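Local coordinates for protein lombricine kinase (Urechis caupo, PDB 3JPZ) that probably catalyses the reversible transfer of a phosphoryl group between ATP and the guanidino compound lombricine, as a member of the phosphagen kinase family, at residues 182-187 against 193-198; 143-148 against 220-225. One frame throughout, in Å; residues are numbered along the deposited sequence.

Interaction 1: 182-187 against 193-198; sequences QKPTGH and ASVRDW
K183 and P184 lie over one face of the W198 indole. The contact joins the two loops that flank helix 187-191, and W198 is the last residue of a type II beta turn that starts at V195. The face contact is CH-pi. K183 CB sits 3.5 Å from the centroid of the five-membered ring of W198, 8° off the ring normal. The six-membered ring lies under the backbone of K183 and under P184, whose CD is 3.4 Å from W198 CH2. K183 CG is anti to the backbone N (chi1 -173°) and the chain beyond is extended. It therefore runs along the indole to W198 CB, which K183 CD meets at 3.5 Å.

V195 adds the apolar part. Its CG1 is 3.7 Å from P184 CD, and its CG2 faces K183 CE. M189 of the helix touches both P184 and V195.

Within the turn, D197 is hydrogen-bonded to the second subunit: its backbone N to D53 and its carboxylate to Q49 of that subunit. Two waters accept from the K183 ammonium and tie it to the turn. One lies between K183 NZ and W198 O. The other is 2.9 Å from K183 NZ and also accepts from W198 N, at 3.1 Å.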
# COMPACT_ATOMS: atom_id res chain seq x y z
N GLN A 182 -4.47 -15.24 1.27
CA GLN A 182 -4.19 -14.26 2.31
C GLN A 182 -4.21 -12.87 1.69
O GLN A 182 -4.22 -12.74 0.47
CB GLN A 182 -2.79 -14.51 2.90
CG GLN A 182 -2.51 -15.95 3.29
CD GLN A 182 -2.83 -16.22 4.74
OE1 GLN A 182 -3.96 -16.01 5.19
NE2 GLN A 182 -1.84 -16.71 5.49
N LYS A 183 -4.21 -11.83 2.52
CA LYS A 183 -4.05 -10.49 1.98
C LYS A 183 -2.76 -10.47 1.16
O LYS A 183 -1.69 -10.83 1.65
CB LYS A 183 -4.00 -9.45 3.10
CG LYS A 183 -4.01 -8.00 2.59
CD LYS A 183 -4.39 -6.99 3.67
CE LYS A 183 -4.17 -5.55 3.20
NZ LYS A 183 -4.24 -4.57 4.33
N PRO A 184 -2.86 -10.09 -0.11
CA PRO A 184 -1.63 -10.05 -0.90
C PRO A 184 -0.68 -8.95 -0.43
O PRO A 184 -1.12 -7.91 0.04
CB PRO A 184 -2.13 -9.79 -2.31
CG PRO A 184 -3.54 -10.30 -2.32
CD PRO A 184 -4.07 -10.03 -0.95
N THR A 185 0.62 -9.21 -0.55
CA THR A 185 1.66 -8.33 -0.07
C THR A 185 2.66 -8.00 -1.18
O THR A 185 3.59 -7.22 -0.98
CB THR A 185 2.45 -8.98 1.07
OG1 THR A 185 3.04 -10.20 0.59
CG2 THR A 185 1.54 -9.29 2.25
N GLY A 186 2.46 -8.61 -2.34
CA GLY A 186 3.29 -8.33 -3.49
C GLY A 186 3.17 -6.88 -3.90
O GLY A 186 2.12 -6.25 -3.73
N HIS A 187 4.25 -6.33 -4.46
CA HIS A 187 4.25 -4.95 -4.91
C HIS A 187 3.08 -4.67 -5.86
O HIS A 187 2.45 -3.62 -5.78
CB HIS A 187 5.57 -4.63 -5.60
CG HIS A 187 6.76 -4.76 -4.71
ND1 HIS A 187 6.82 -4.16 -3.47
CD2 HIS A 187 7.93 -5.42 -4.87
CE1 HIS A 187 7.99 -4.44 -2.91
NE2 HIS A 187 8.68 -5.20 -3.74
N ALA A 193 -3.23 -0.53 -5.16
CA ALA A 193 -4.35 -0.42 -4.23
C ALA A 193 -5.35 -1.53 -4.49
O ALA A 193 -6.55 -1.32 -4.34
CB ALA A 193 -5.02 0.94 -4.36
N SER A 194 -4.87 -2.70 -4.86
CA SER A 194 -5.75 -3.82 -5.12
C SER A 194 -6.09 -4.61 -3.86
O SER A 194 -6.86 -5.55 -3.91
CB SER A 194 -5.15 -4.75 -6.18
OG SER A 194 -5.25 -4.16 -7.46
N VAL A 195 -5.52 -4.20 -2.73
CA VAL A 195 -5.81 -4.86 -1.45
C VAL A 195 -6.63 -3.99 -0.47
O VAL A 195 -6.64 -4.21 0.73
CB VAL A 195 -4.51 -5.37 -0.76
CG1 VAL A 195 -3.81 -6.40 -1.63
CG2 VAL A 195 -3.57 -4.23 -0.44
N ARG A 196 -7.36 -3.01 -1.01
CA ARG A 196 -8.17 -2.12 -0.18
C ARG A 196 -9.34 -2.83 0.51
O ARG A 196 -9.96 -3.72 -0.06
CB ARG A 196 -8.72 -0.98 -1.02
CG ARG A 196 -7.79 0.20 -1.16
CD ARG A 196 -8.25 1.15 -2.26
NE ARG A 196 -8.52 0.40 -3.49
CZ ARG A 196 -9.73 0.24 -4.03
NH1 ARG A 196 -10.81 0.79 -3.47
NH2 ARG A 196 -9.84 -0.47 -5.13
N ASP A 197 -9.64 -2.39 1.73
CA ASP A 197 -10.77 -2.89 2.49
C ASP A 197 -10.71 -4.39 2.74
O ASP A 197 -11.74 -5.03 2.87
CB ASP A 197 -12.07 -2.56 1.77
CG ASP A 197 -12.08 -1.18 1.19
OD1 ASP A 197 -12.05 -0.21 1.98
OD2 ASP A 197 -12.09 -1.05 -0.05
N TRP A 198 -9.50 -4.93 2.82
CA TRP A 198 -9.32 -6.35 3.08
C TRP A 198 -9.93 -6.73 4.42
O TRP A 198 -9.67 -6.07 5.41
CB TRP A 198 -7.84 -6.70 3.11
CG TRP A 198 -7.66 -8.15 2.97
CD1 TRP A 198 -7.61 -9.07 3.96
CD2 TRP A 198 -7.54 -8.88 1.74
NE1 TRP A 198 -7.45 -10.33 3.43
CE2 TRP A 198 -7.40 -10.23 2.07
CE3 TRP A 198 -7.52 -8.51 0.40
CZ2 TRP A 198 -7.26 -11.22 1.11
CZ3 TRP A 198 -7.37 -9.49 -0.56
CH2 TRP A 198 -7.24 -10.83 -0.20
O HOH W 1 -6.73 -3.51 3.28
O HOH W 2 -6.82 -4.99 6.04

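Interaction 2: 143-148 against 220-225; sequences RVITTA and DHMRVI
I145 reaches from helix 135-149 to M222, at the start of strand 222-229. Its CB leaves the helix pointing toward the strand and splits into two branches, and both of them touch. CG2 is the short branch. It lies anti to the backbone N of I145 and meets the sulfur of M222, with I145 CG2 3.6 Å from M222 SD. The same methyl is 4.1 Å from M222 CG. CG1 is the long branch. It is anti to the carbonyl carbon (chi1 -60°) and carries CD1 outward in an extended chain (chi2 172°). The tip does the closest touching: I145 CD1 is 3.5 Å from M222 CB, a tight fit for two carbons. I145 CD1 also lies 3.7 Å from the carbonyl O of H221.

This is helix-on-sheet packing in the catalytic domain of the phosphagen kinase fold. Helix 135-149 lies against the large antiparallel sheet, where strand 222-229 runs between strands 113-122 and 212-216. I145 also touches I216 of strand 212-216. M222 touches I247 of helix 233-252, so it meets side chains from two helices.

The imidazole of H221 turns away from the helix. Its NE2 is hydrogen-bonded to the carbonyl O of C128, and its ND1 to the backbone N of I124. R223, the residue after M222, binds ADP. A salt bridge within the segment holds its guanidinium, with R223 NH1 2.6 Å from D220 OD2 and the D220 carboxylate carbon at its edge, in plane.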
# COMPACT_ATOMS: atom_id res chain seq x y z
N ARG A 143 -21.32 -10.69 -4.91
CA ARG A 143 -22.72 -11.10 -4.89
C ARG A 143 -23.03 -11.87 -6.15
O ARG A 143 -23.62 -12.94 -6.11
CB ARG A 143 -23.65 -9.91 -4.78
CG ARG A 143 -25.11 -10.33 -4.75
CD ARG A 143 -26.06 -9.15 -4.58
NE ARG A 143 -26.21 -8.39 -5.81
CZ ARG A 143 -26.86 -8.83 -6.89
NH1 ARG A 143 -27.40 -10.04 -6.91
NH2 ARG A 143 -26.94 -8.06 -7.97
N VAL A 144 -22.64 -11.30 -7.29
CA VAL A 144 -22.91 -11.90 -8.58
C VAL A 144 -22.33 -13.31 -8.65
O VAL A 144 -23.04 -14.26 -8.98
CB VAL A 144 -22.33 -11.02 -9.71
CG1 VAL A 144 -22.36 -11.74 -11.04
CG2 VAL A 144 -23.10 -9.70 -9.79
N ILE A 145 -21.05 -13.44 -8.34
CA ILE A 145 -20.38 -14.74 -8.42
C ILE A 145 -20.97 -15.73 -7.41
O ILE A 145 -21.22 -16.88 -7.74
CB ILE A 145 -18.87 -14.58 -8.19
CG1 ILE A 145 -18.28 -13.66 -9.26
CG2 ILE A 145 -18.19 -15.92 -8.21
CD1 ILE A 145 -16.83 -13.28 -9.02
N THR A 146 -21.22 -15.27 -6.20
CA THR A 146 -21.68 -16.15 -5.12
C THR A 146 -23.11 -16.66 -5.33
O THR A 146 -23.39 -17.83 -5.08
CB THR A 146 -21.58 -15.44 -3.75
OG1 THR A 146 -21.73 -16.40 -2.70
CG2 THR A 146 -22.64 -14.37 -3.61
N THR A 147 -24.02 -15.81 -5.81
CA THR A 147 -25.39 -16.26 -6.04
C THR A 147 -25.47 -17.10 -7.31
O THR A 147 -26.26 -18.03 -7.41
CB THR A 147 -26.41 -15.10 -6.08
OG1 THR A 147 -27.72 -15.62 -6.32
CG2 THR A 147 -26.06 -14.10 -7.16
N ALA A 148 -24.62 -16.78 -8.28
CA ALA A 148 -24.51 -17.59 -9.49
C ALA A 148 -23.99 -18.98 -9.12
O ALA A 148 -24.39 -19.98 -9.71
CB ALA A 148 -23.59 -16.93 -10.48
N ASP A 220 -8.10 -11.39 -9.00
CA ASP A 220 -9.11 -11.22 -10.03
C ASP A 220 -10.46 -11.21 -9.34
O ASP A 220 -10.55 -11.54 -8.15
CB ASP A 220 -9.04 -12.38 -11.04
CG ASP A 220 -7.69 -12.46 -11.75
OD1 ASP A 220 -7.32 -11.49 -12.44
OD2 ASP A 220 -7.01 -13.49 -11.61
N HIS A 221 -11.52 -10.84 -10.04
CA HIS A 221 -12.84 -10.93 -9.45
C HIS A 221 -13.06 -12.39 -9.08
O HIS A 221 -13.37 -12.72 -7.94
CB HIS A 221 -13.94 -10.46 -10.40
CG HIS A 221 -13.98 -8.97 -10.60
ND1 HIS A 221 -14.44 -8.39 -11.76
CD2 HIS A 221 -13.60 -7.96 -9.79
CE1 HIS A 221 -14.35 -7.07 -11.65
NE2 HIS A 221 -13.85 -6.79 -10.46
N MET A 222 -12.86 -13.26 -10.06
CA MET A 222 -13.08 -14.68 -9.87
C MET A 222 -11.90 -15.48 -10.39
O MET A 222 -11.59 -15.46 -11.57
CB MET A 222 -14.33 -15.13 -10.62
CG MET A 222 -14.73 -16.55 -10.34
SD MET A 222 -16.31 -16.96 -11.10
CE MET A 222 -15.85 -16.87 -12.83
N ARG A 223 -11.24 -16.19 -9.48
CA ARG A 223 -10.15 -17.08 -9.83
C ARG A 223 -10.69 -18.49 -9.75
O ARG A 223 -11.06 -18.95 -8.68
CB ARG A 223 -8.98 -16.91 -8.87
CG ARG A 223 -8.04 -18.11 -8.80
CD ARG A 223 -6.98 -18.09 -9.89
NE ARG A 223 -5.72 -17.54 -9.40
CZ ARG A 223 -5.38 -16.26 -9.42
NH1 ARG A 223 -6.21 -15.36 -9.92
NH2 ARG A 223 -4.20 -15.87 -8.95
N VAL A 224 -10.75 -19.17 -10.89
CA VAL A 224 -11.34 -20.50 -10.95
C VAL A 224 -10.24 -21.55 -11.04
O VAL A 224 -9.39 -21.48 -11.92
CB VAL A 224 -12.27 -20.63 -12.15
CG1 VAL A 224 -12.71 -22.06 -12.34
CG2 VAL A 224 -13.47 -19.70 -11.99
N ILE A 225 -10.25 -22.50 -10.12
CA ILE A 225 -9.28 -23.58 -10.17
C ILE A 225 -9.97 -24.92 -10.16
O ILE A 225 -10.74 -25.21 -9.26
CB ILE A 225 -8.29 -23.51 -9.00
CG1 ILE A 225 -7.59 -22.14 -8.99
CG2 ILE A 225 -7.26 -24.61 -9.13
CD1 ILE A 225 -7.47 -21.53 -7.63

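All four segments fall within the C-terminal catalytic family region. In the chain, both segments of interaction 1 fall between the two segments of interaction 2. Their centres are 18 Å apart and their nearest atoms about 8 Å, so they do not touch. Interaction 1 is a surface contact between loops, partly bridged by water. Interaction 2 is buried and apolar. Both lie near the nucleotide site, interaction 2 more directly because it holds R223. This residue of strand 222-229 binds ADP, though no nucleotide is bound to this chain here. The side chain of P184 in interaction 1 is about 9 Å from that of R223. The side chain of M222 is about 10 Å from that of R119, another ADP-binding residue.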